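Local coordinates for uncharacterized protein (Sphaerobacter thermophilus, PDB 5TGN) that is of unknown function but belongs to the SnoaL-like family of the NTF2 clan, whose fold often encloses a pocket for small molecules, at residues A[5-10]-A[64-69]; A[11-16]-A[90-95]; A[41-46]-A[50-55]. One frame throughout, in Å; residues are numbered along the deposited sequence.

Contacts 1 and 2 use successive parts of one helix, 6-18, laid against the same sheet, and their centres are about 7 Å apart. Contact 2 is core: four buried side chains meet, three of them aromatic. Contact 1 lies further out, where the helix start meets an edge strand of the chain's sheet, 60-69, and an isoleucine rests on a carboxylate and a selenium; Glu66 there is salt-bridged to Arg11 of contact 2. Contact 3 is at the other end of the sheet, its centre about 21 Å from that of contact 1. It is partly buried, joins strand 41-44 to the helix that follows with one backbone hydrogen bond, which contacts 1 and 2 lack, and borders a neighbouring subunit.

Contact 1: A[5-10]-A[64-69]; sequences AAIDLA and IAERTM
The carboxylate of Glu66 has the methyl end of Ile7 over one face: CD1 of Ile7 is 3.9 Å from CD of Glu66 and equally far from its OE1 and OE2, so the methyl sits above the plane and not beside one oxygen. In the NTF2-like fold of this chain the first helix lies across a strongly bent sheet, and here its opening turn meets one outermost strand, 60-69. OE2 of Glu66 is also salt-bridged to NE of Arg11, one turn further along the helix, so the charge is answered there while its flat side serves as a packing surface. The other flat group, the guanidinium of Arg67, has CB of Ala65 over the centre of one face, 3.7 Å above its plane. A classic beta bulge, in which Arg67 and Thr68 both face Val75, breaks the strand's alternation and lets Glu66 and Met69, three residues apart, both point at the helix. Ile7 reaches between them because CG1 stands anti to the backbone N (chi1 -172°). CG1 of Ile7 is 4.2 Å from SE of Met69, an exposed, poorly ordered selenomethionine, so that side of the packing is less certain. Ile7 also touches Val74 of strand 73-81. At the helix start Ala5 takes the N-cap position, and its N donates to Asp8 OD2 at 3.2 Å, from 33° out of the carboxylate plane.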
loop_
_atom_site.group_PDB
_atom_site.type_symbol
_atom_site.label_atom_id
_atom_site.label_comp_id
_atom_site.label_asym_id
_atom_site.label_seq_id
_atom_site.Cartn_x
_atom_site.Cartn_y
_atom_site.Cartn_z
ATOM N N ALA A 5 22.624 5.894 18.458
ATOM C CA ALA A 5 23.066 4.911 17.484
ATOM C C ALA A 5 21.883 4.474 16.615
ATOM O O ALA A 5 20.716 4.762 16.912
ATOM C CB ALA A 5 23.697 3.707 18.180
ATOM N N ALA A 6 22.197 3.767 15.529
ATOM C CA ALA A 6 21.155 3.381 14.583
ATOM C C ALA A 6 20.093 2.517 15.249
ATOM O O ALA A 6 18.895 2.703 15.002
ATOM C CB ALA A 6 21.754 2.646 13.387
ATOM N N ILE A 7 20.509 1.557 16.088
ATOM C CA ILE A 7 19.513 0.712 16.746
ATOM C C ILE A 7 18.642 1.540 17.686
ATOM O O ILE A 7 17.439 1.276 17.812
ATOM C CB ILE A 7 20.185 -0.474 17.472
ATOM C CG1 ILE A 7 19.123 -1.443 17.993
ATOM C CG2 ILE A 7 21.108 -0.007 18.623
ATOM C CD1 ILE A 7 18.264 -2.082 16.894
ATOM N N ASP A 8 19.217 2.565 18.332
ATOM C CA ASP A 8 18.435 3.470 19.175
ATOM C C ASP A 8 17.403 4.238 18.363
ATOM O O ASP A 8 16.263 4.410 18.809
ATOM C CB ASP A 8 19.347 4.468 19.889
ATOM C CG ASP A 8 20.352 3.789 20.829
ATOM O OD1 ASP A 8 20.048 2.690 21.356
ATOM O OD2 ASP A 8 21.441 4.368 21.034
ATOM N N LEU A 9 17.807 4.764 17.192
ATOM C CA LEU A 9 16.864 5.475 16.334
ATOM C C LEU A 9 15.723 4.553 15.916
ATOM O O LEU A 9 14.550 4.947 15.937
ATOM C CB LEU A 9 17.578 6.037 15.098
ATOM C CG LEU A 9 18.582 7.167 15.330
ATOM C CD1 LEU A 9 19.405 7.455 14.076
ATOM C CD2 LEU A 9 17.872 8.426 15.805
ATOM N N ALA A 10 16.055 3.318 15.529
ATOM C CA ALA A 10 15.029 2.390 15.069
ATOM C C ALA A 10 14.032 2.083 16.185
ATOM O O ALA A 10 12.816 2.133 15.974
ATOM C CB ALA A 10 15.683 1.103 14.549
ATOM N N ILE A 64 8.816 -7.157 18.294
ATOM C CA ILE A 64 9.911 -6.696 17.455
ATOM C C ILE A 64 11.082 -7.661 17.560
ATOM O O ILE A 64 11.543 -7.991 18.656
ATOM C CB ILE A 64 10.328 -5.281 17.850
ATOM C CG1 ILE A 64 9.160 -4.317 17.597
ATOM C CG2 ILE A 64 11.559 -4.872 17.044
ATOM C CD1 ILE A 64 8.942 -4.017 16.113
ATOM N N ALA A 65 11.544 -8.148 16.420
ATOM C CA ALA A 65 12.797 -8.877 16.352
ATOM C C ALA A 65 13.788 -8.004 15.600
ATOM O O ALA A 65 13.489 -7.512 14.506
ATOM C CB ALA A 65 12.630 -10.238 15.672
ATOM N N GLU A 66 14.938 -7.774 16.215
ATOM C CA GLU A 66 16.001 -6.989 15.604
ATOM C C GLU A 66 16.789 -7.960 14.737
ATOM O O GLU A 66 17.597 -8.737 15.242
ATOM C CB GLU A 66 16.836 -6.312 16.698
ATOM C CG GLU A 66 15.940 -5.911 17.910
ATOM C CD GLU A 66 16.556 -4.906 18.909
ATOM O OE1 GLU A 66 17.733 -5.079 19.316
ATOM O OE2 GLU A 66 15.833 -3.950 19.310
ATOM N N ARG A 67 16.512 -7.957 13.431
ATOM C CA ARG A 67 17.139 -8.910 12.512
ATOM C C ARG A 67 18.555 -8.496 12.115
ATOM O O ARG A 67 19.426 -9.352 11.933
ATOM C CB ARG A 67 16.296 -9.067 11.244
ATOM C CG ARG A 67 14.893 -9.576 11.492
ATOM C CD ARG A 67 14.898 -11.016 11.947
ATOM N NE ARG A 67 13.542 -11.543 11.970
ATOM C CZ ARG A 67 13.111 -12.515 12.769
ATOM N NH1 ARG A 67 11.840 -12.903 12.693
ATOM N NH2 ARG A 67 13.936 -13.087 13.645
ATOM N N THR A 68 18.785 -7.201 11.916
ATOM C CA THR A 68 20.086 -6.657 11.544
ATOM C C THR A 68 20.311 -5.455 12.436
ATOM O O THR A 68 19.405 -4.628 12.588
ATOM C CB THR A 68 20.149 -6.196 10.069
ATOM O OG1 THR A 68 20.178 -7.310 9.179
ATOM C CG2 THR A 68 21.369 -5.308 9.795
HETATM N N MSE A 69 21.494 -5.364 13.030
HETATM C CA MSE A 69 21.870 -4.120 13.672
HETATM C C MSE A 69 23.348 -3.834 13.465
HETATM O O MSE A 69 24.225 -4.690 13.644
HETATM C CB MSE A 69 21.490 -4.148 15.146
HETATM C CG MSE A 69 22.638 -4.210 16.120
HETATM SE SE MSE A 69 21.939 -4.552 17.898
HETATM C CE MSE A 69 20.406 -5.687 17.421
#

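Contact 2: A[11-16]-A[90-95]; sequences REYISR and IEWIFD
Ile14 lays its CD1 methyl over the six-membered ring of Trp92, 3.9 Å from the ring centroid and 13° off the normal, a CH-pi contact. On the opposite face CG2 of Ile90 lies 3.5 Å above the indole plane, set toward the rim, so the ring is held between two isoleucines. One residue back on the helix, Tyr13 has CG anti to its own N (chi1 173°), which swings the phenol down to the strand. There Phe94 turns an edge to the Tyr13 face in an offset edge-to-face pair, the planes 71° apart, with CZ of Phe94 3.7 Å from CD2 of Tyr13. CE2 of Tyr13 also comes to 4.0 Å from CD1 of Trp92, where the rings meet obliquely. This aromatic cluster fills the space between helix 6-18 and the bent sheet of the NTF2-like fold; the axes of segments 11-16 and 90-95 come within 11.0 Å. With an alanine in place of Tyr13, the Phe94 edge would probably lose the face it leans on, and a gap would open beside the Trp92 five-membered ring. A glycerol, probably from the crystallisation liquor, lies about 4 Å from the Trp92 side chain.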
loop_
_atom_site.group_PDB
_atom_site.type_symbol
_atom_site.label_atom_id
_atom_site.label_comp_id
_atom_site.label_asym_id
_atom_site.label_seq_id
_atom_site.Cartn_x
_atom_site.Cartn_y
_atom_site.Cartn_z
ATOM N N ARG A 11 14.530 1.751 17.385
ATOM C CA ARG A 11 13.625 1.455 18.494
ATOM C C ARG A 11 12.774 2.671 18.854
ATOM O O ARG A 11 11.594 2.536 19.210
ATOM C CB ARG A 11 14.414 0.997 19.729
ATOM C CG ARG A 11 15.109 -0.376 19.632
ATOM C CD ARG A 11 16.152 -0.497 20.776
ATOM N NE ARG A 11 16.895 -1.753 20.725
ATOM C CZ ARG A 11 18.077 -1.955 21.292
ATOM N NH1 ARG A 11 18.673 -0.978 21.955
ATOM N NH2 ARG A 11 18.669 -3.136 21.175
ATOM N N GLU A 12 13.378 3.864 18.842
ATOM C CA GLU A 12 12.615 5.063 19.165
ATOM C C GLU A 12 11.554 5.340 18.104
ATOM O O GLU A 12 10.470 5.839 18.423
ATOM C CB GLU A 12 13.541 6.273 19.313
ATOM C CG GLU A 12 12.814 7.517 19.801
ATOM C CD GLU A 12 12.244 7.343 21.208
ATOM O OE1 GLU A 12 12.704 6.433 21.941
ATOM O OE2 GLU A 12 11.322 8.104 21.575
ATOM N N TYR A 13 11.864 5.063 16.837
ATOM C CA TYR A 13 10.866 5.224 15.784
ATOM C C TYR A 13 9.640 4.382 16.095
ATOM O O TYR A 13 8.516 4.883 16.113
ATOM C CB TYR A 13 11.460 4.849 14.414
ATOM C CG TYR A 13 10.376 4.859 13.338
ATOM C CD1 TYR A 13 10.071 6.027 12.638
ATOM C CD2 TYR A 13 9.606 3.720 13.080
ATOM C CE1 TYR A 13 9.054 6.050 11.677
ATOM C CE2 TYR A 13 8.594 3.733 12.111
ATOM C CZ TYR A 13 8.326 4.903 11.431
ATOM O OH TYR A 13 7.307 4.925 10.501
ATOM N N ILE A 14 9.848 3.108 16.429
ATOM C CA ILE A 14 8.721 2.253 16.798
ATOM C C ILE A 14 7.980 2.825 18.004
ATOM O O ILE A 14 6.747 2.798 18.067
ATOM C CB ILE A 14 9.206 0.814 17.075
ATOM C CG1 ILE A 14 9.885 0.218 15.846
ATOM C CG2 ILE A 14 8.017 -0.088 17.525
ATOM C CD1 ILE A 14 8.908 0.031 14.629
ATOM N N SER A 15 8.714 3.312 19.000
ATOM C CA SER A 15 8.035 3.819 20.191
ATOM C C SER A 15 7.169 5.023 19.837
ATOM O O SER A 15 6.037 5.161 20.328
ATOM C CB SER A 15 9.063 4.174 21.272
ATOM O OG SER A 15 8.433 4.646 22.448
ATOM N N ARG A 16 7.680 5.890 18.965
ATOM C CA ARG A 16 6.959 7.112 18.599
ATOM C C ARG A 16 5.717 6.801 17.771
ATOM O O ARG A 16 4.669 7.426 17.958
ATOM C CB ARG A 16 7.884 8.067 17.827
ATOM C CG ARG A 16 9.005 8.698 18.636
ATOM C CD ARG A 16 8.489 9.461 19.824
ATOM N NE ARG A 16 8.356 8.590 20.989
ATOM C CZ ARG A 16 7.373 8.662 21.889
ATOM N NH1 ARG A 16 6.410 9.579 21.776
ATOM N NH2 ARG A 16 7.350 7.799 22.904
ATOM N N ILE A 90 5.475 -7.022 9.495
ATOM C CA ILE A 90 6.068 -5.846 8.865
ATOM C C ILE A 90 7.580 -5.885 9.041
ATOM O O ILE A 90 8.083 -6.316 10.084
ATOM C CB ILE A 90 5.488 -4.529 9.438
ATOM C CG1 ILE A 90 3.965 -4.458 9.252
ATOM C CG2 ILE A 90 6.090 -3.318 8.739
ATOM C CD1 ILE A 90 3.493 -4.483 7.798
ATOM N N GLU A 91 8.299 -5.444 8.017
ATOM C CA GLU A 91 9.742 -5.285 8.077
ATOM C C GLU A 91 10.058 -3.806 7.903
ATOM O O GLU A 91 9.557 -3.174 6.967
ATOM C CB GLU A 91 10.420 -6.132 6.988
ATOM C CG GLU A 91 11.905 -5.825 6.718
ATOM C CD GLU A 91 12.452 -6.662 5.570
ATOM O OE1 GLU A 91 12.219 -6.313 4.387
ATOM O OE2 GLU A 91 13.054 -7.705 5.846
ATOM N N TRP A 92 10.858 -3.249 8.820
ATOM C CA TRP A 92 11.319 -1.858 8.759
ATOM C C TRP A 92 12.819 -1.871 8.482
ATOM O O TRP A 92 13.587 -2.449 9.257
ATOM C CB TRP A 92 11.044 -1.121 10.076
ATOM C CG TRP A 92 9.587 -0.879 10.400
ATOM C CD1 TRP A 92 8.839 0.241 10.096
ATOM C CD2 TRP A 92 8.717 -1.750 11.142
ATOM N NE1 TRP A 92 7.556 0.099 10.583
ATOM C CE2 TRP A 92 7.456 -1.115 11.225
ATOM C CE3 TRP A 92 8.885 -3.005 11.741
ATOM C CZ2 TRP A 92 6.362 -1.699 11.890
ATOM C CZ3 TRP A 92 7.804 -3.584 12.394
ATOM C CH2 TRP A 92 6.552 -2.930 12.453
ATOM N N ILE A 93 13.245 -1.244 7.393
ATOM C CA ILE A 93 14.675 -1.182 7.054
ATOM C C ILE A 93 15.109 0.263 7.219
ATOM O O ILE A 93 14.655 1.121 6.463
ATOM C CB ILE A 93 14.962 -1.670 5.626
ATOM C CG1 ILE A 93 14.409 -3.094 5.417
ATOM C CG2 ILE A 93 16.490 -1.589 5.307
ATOM C CD1 ILE A 93 14.489 -3.563 3.939
ATOM N N PHE A 94 15.989 0.540 8.192
ATOM C CA PHE A 94 16.460 1.895 8.488
ATOM C C PHE A 94 17.874 2.068 7.939
ATOM O O PHE A 94 18.776 1.303 8.308
ATOM C CB PHE A 94 16.505 2.161 9.996
ATOM C CG PHE A 94 15.195 2.091 10.690
ATOM C CD1 PHE A 94 14.477 3.259 10.966
ATOM C CD2 PHE A 94 14.692 0.874 11.135
ATOM C CE1 PHE A 94 13.251 3.203 11.654
ATOM C CE2 PHE A 94 13.453 0.803 11.794
ATOM C CZ PHE A 94 12.736 1.949 12.053
ATOM N N ASP A 95 18.076 3.071 7.077
ATOM C CA ASP A 95 19.420 3.530 6.701
ATOM C C ASP A 95 19.733 4.797 7.493
ATOM O O ASP A 95 18.976 5.773 7.428
ATOM C CB ASP A 95 19.522 3.806 5.191
ATOM C CG ASP A 95 19.175 2.577 4.346
ATOM O OD1 ASP A 95 19.856 1.537 4.506
ATOM O OD2 ASP A 95 18.207 2.631 3.543
#

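Contact 3: A[41-46]-A[50-55]; sequences RVYRGW and AAFIEA
A strand-turn-helix unit of the NTF2-like fold is closed here: strand 41-44 ends, Gly45 takes the N-cap position before the next helix, and helix 46-54 turns back so that Phe52 comes over Tyr43. The first helical turn carries the one hydrogen bond of the contact, from Ala50 N to Trp46 O at 2.8 Å and nearly straight (163°). Gly45 has a positive phi, and a beta carbon there would press on the carbonyl oxygen of Arg44. CB of Phe52 stands over the centre of the Tyr43 ring, 3.9 Å from its centroid, in a CH-pi contact. Phe52 points CG anti to its backbone N (chi1 169°), and the ring then runs out past one side of the tyrosine, where its CD1 is 3.6 Å from CE2 of Tyr43. The two rings meet obliquely, their planes inclined at 34° and their centroids 5.2 Å apart. CB of Trp46 points away from segment 50-55, and its NE1 is hydrogen-bonded to Phe29 O. Across the interface with a third subunit, Arg41 of that copy makes a cation-pi contact with Phe52 and bonds to its backbone O, and Arg41 of this chain does the same in return. Within the chain, strand 41-44 is an outermost strand, paired with 33-37. Phe52 packs down on Ile35 and Ala37 of that neighbour, while on the same helix Ile53 touches Tyr13 of helix 6-18.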
loop_
_atom_site.group_PDB
_atom_site.type_symbol
_atom_site.label_atom_id
_atom_site.label_comp_id
_atom_site.label_asym_id
_atom_site.label_seq_id
_atom_site.Cartn_x
_atom_site.Cartn_y
_atom_site.Cartn_z
ATOM N N ARG A 41 5.186 4.935 -2.538
ATOM C CA ARG A 41 5.036 6.295 -2.026
ATOM C C ARG A 41 6.298 6.701 -1.278
ATOM O O ARG A 41 6.772 5.974 -0.401
ATOM C CB ARG A 41 3.824 6.375 -1.097
ATOM C CG ARG A 41 2.497 6.063 -1.794
ATOM C CD ARG A 41 1.832 7.335 -2.385
ATOM N NE ARG A 41 0.931 6.958 -3.477
ATOM C CZ ARG A 41 0.188 7.797 -4.206
ATOM N NH1 ARG A 41 0.197 9.124 -4.008
ATOM N NH2 ARG A 41 -0.589 7.295 -5.148
ATOM N N VAL A 42 6.838 7.871 -1.596
ATOM C CA VAL A 42 8.041 8.351 -0.940
ATOM C C VAL A 42 7.670 9.633 -0.203
ATOM O O VAL A 42 7.355 10.650 -0.828
ATOM C CB VAL A 42 9.183 8.585 -1.936
ATOM C CG1 VAL A 42 10.423 9.191 -1.212
ATOM C CG2 VAL A 42 9.530 7.261 -2.688
ATOM N N TYR A 43 7.723 9.596 1.120
ATOM C CA TYR A 43 7.431 10.771 1.942
ATOM C C TYR A 43 8.770 11.388 2.320
ATOM O O TYR A 43 9.467 10.865 3.186
ATOM C CB TYR A 43 6.612 10.371 3.164
ATOM C CG TYR A 43 5.258 9.878 2.719
ATOM C CD1 TYR A 43 4.221 10.785 2.486
ATOM C CD2 TYR A 43 5.035 8.514 2.457
ATOM C CE1 TYR A 43 2.992 10.348 2.034
ATOM C CE2 TYR A 43 3.803 8.069 1.995
ATOM C CZ TYR A 43 2.781 8.989 1.802
ATOM O OH TYR A 43 1.554 8.576 1.341
ATOM N N ARG A 44 9.135 12.507 1.681
ATOM C CA ARG A 44 10.441 13.117 1.905
ATOM C C ARG A 44 10.313 14.374 2.756
ATOM O O ARG A 44 9.509 15.263 2.454
ATOM C CB ARG A 44 11.163 13.457 0.597
ATOM C CG ARG A 44 12.609 14.100 0.898
ATOM C CD ARG A 44 13.511 14.242 -0.346
ATOM N NE ARG A 44 13.924 12.944 -0.884
ATOM C CZ ARG A 44 13.313 12.332 -1.901
ATOM N NH1 ARG A 44 13.734 11.148 -2.333
ATOM N NH2 ARG A 44 12.265 12.907 -2.488
ATOM N N GLY A 45 11.113 14.449 3.808
ATOM C CA GLY A 45 11.082 15.614 4.673
ATOM C C GLY A 45 10.106 15.456 5.827
ATOM O O GLY A 45 9.182 14.639 5.806
ATOM N N TRP A 46 10.306 16.305 6.835
ATOM C CA TRP A 46 9.624 16.142 8.116
ATOM C C TRP A 46 8.093 16.247 7.993
ATOM O O TRP A 46 7.351 15.447 8.584
ATOM C CB TRP A 46 10.185 17.182 9.083
ATOM C CG TRP A 46 11.672 17.009 9.405
ATOM C CD1 TRP A 46 12.293 15.850 9.772
ATOM C CD2 TRP A 46 12.708 18.033 9.399
ATOM N NE1 TRP A 46 13.626 16.080 10.011
ATOM C CE2 TRP A 46 13.911 17.408 9.791
ATOM C CE3 TRP A 46 12.728 19.415 9.102
ATOM C CZ2 TRP A 46 15.130 18.119 9.892
ATOM C CZ3 TRP A 46 13.950 20.135 9.204
ATOM C CH2 TRP A 46 15.129 19.484 9.593
ATOM N N ALA A 50 5.543 13.261 8.842
ATOM C CA ALA A 50 4.525 13.430 9.872
ATOM C C ALA A 50 3.146 13.082 9.337
ATOM O O ALA A 50 2.357 12.439 10.030
ATOM C CB ALA A 50 4.543 14.862 10.415
ATOM N N ALA A 51 2.848 13.490 8.100
ATOM C CA ALA A 51 1.542 13.215 7.509
ATOM C C ALA A 51 1.332 11.722 7.325
ATOM O O ALA A 51 0.245 11.199 7.610
ATOM C CB ALA A 51 1.415 13.938 6.156
ATOM N N PHE A 52 2.356 11.022 6.818
ATOM C CA PHE A 52 2.252 9.578 6.663
ATOM C C PHE A 52 1.922 8.908 7.987
ATOM O O PHE A 52 1.013 8.072 8.071
ATOM C CB PHE A 52 3.556 9.021 6.086
ATOM C CG PHE A 52 3.639 7.519 6.133
ATOM C CD1 PHE A 52 2.940 6.735 5.202
ATOM C CD2 PHE A 52 4.427 6.887 7.099
ATOM C CE1 PHE A 52 3.013 5.308 5.261
ATOM C CE2 PHE A 52 4.524 5.485 7.142
ATOM C CZ PHE A 52 3.824 4.707 6.207
ATOM N N ILE A 53 2.653 9.274 9.044
ATOM C CA ILE A 53 2.468 8.636 10.340
ATOM C C ILE A 53 1.092 8.942 10.908
ATOM O O ILE A 53 0.430 8.055 11.449
ATOM C CB ILE A 53 3.590 9.085 11.291
ATOM C CG1 ILE A 53 4.887 8.394 10.853
ATOM C CG2 ILE A 53 3.234 8.791 12.755
ATOM C CD1 ILE A 53 6.036 8.874 11.574
ATOM N N GLU A 54 0.632 10.190 10.775
ATOM C CA GLU A 54 -0.690 10.566 11.262
ATOM C C GLU A 54 -1.815 9.869 10.493
ATOM O O GLU A 54 -2.917 9.723 11.027
ATOM C CB GLU A 54 -0.847 12.096 11.193
ATOM C CG GLU A 54 -0.245 12.788 12.436
ATOM C CD GLU A 54 0.219 14.236 12.201
ATOM O OE1 GLU A 54 0.730 14.838 13.176
ATOM O OE2 GLU A 54 0.094 14.764 11.063
ATOM N N ALA A 55 -1.560 9.415 9.265
ATOM C CA ALA A 55 -2.588 8.740 8.476
ATOM C C ALA A 55 -2.825 7.280 8.887
ATOM O O ALA A 55 -3.803 6.673 8.418
ATOM C CB ALA A 55 -2.214 8.822 6.995
#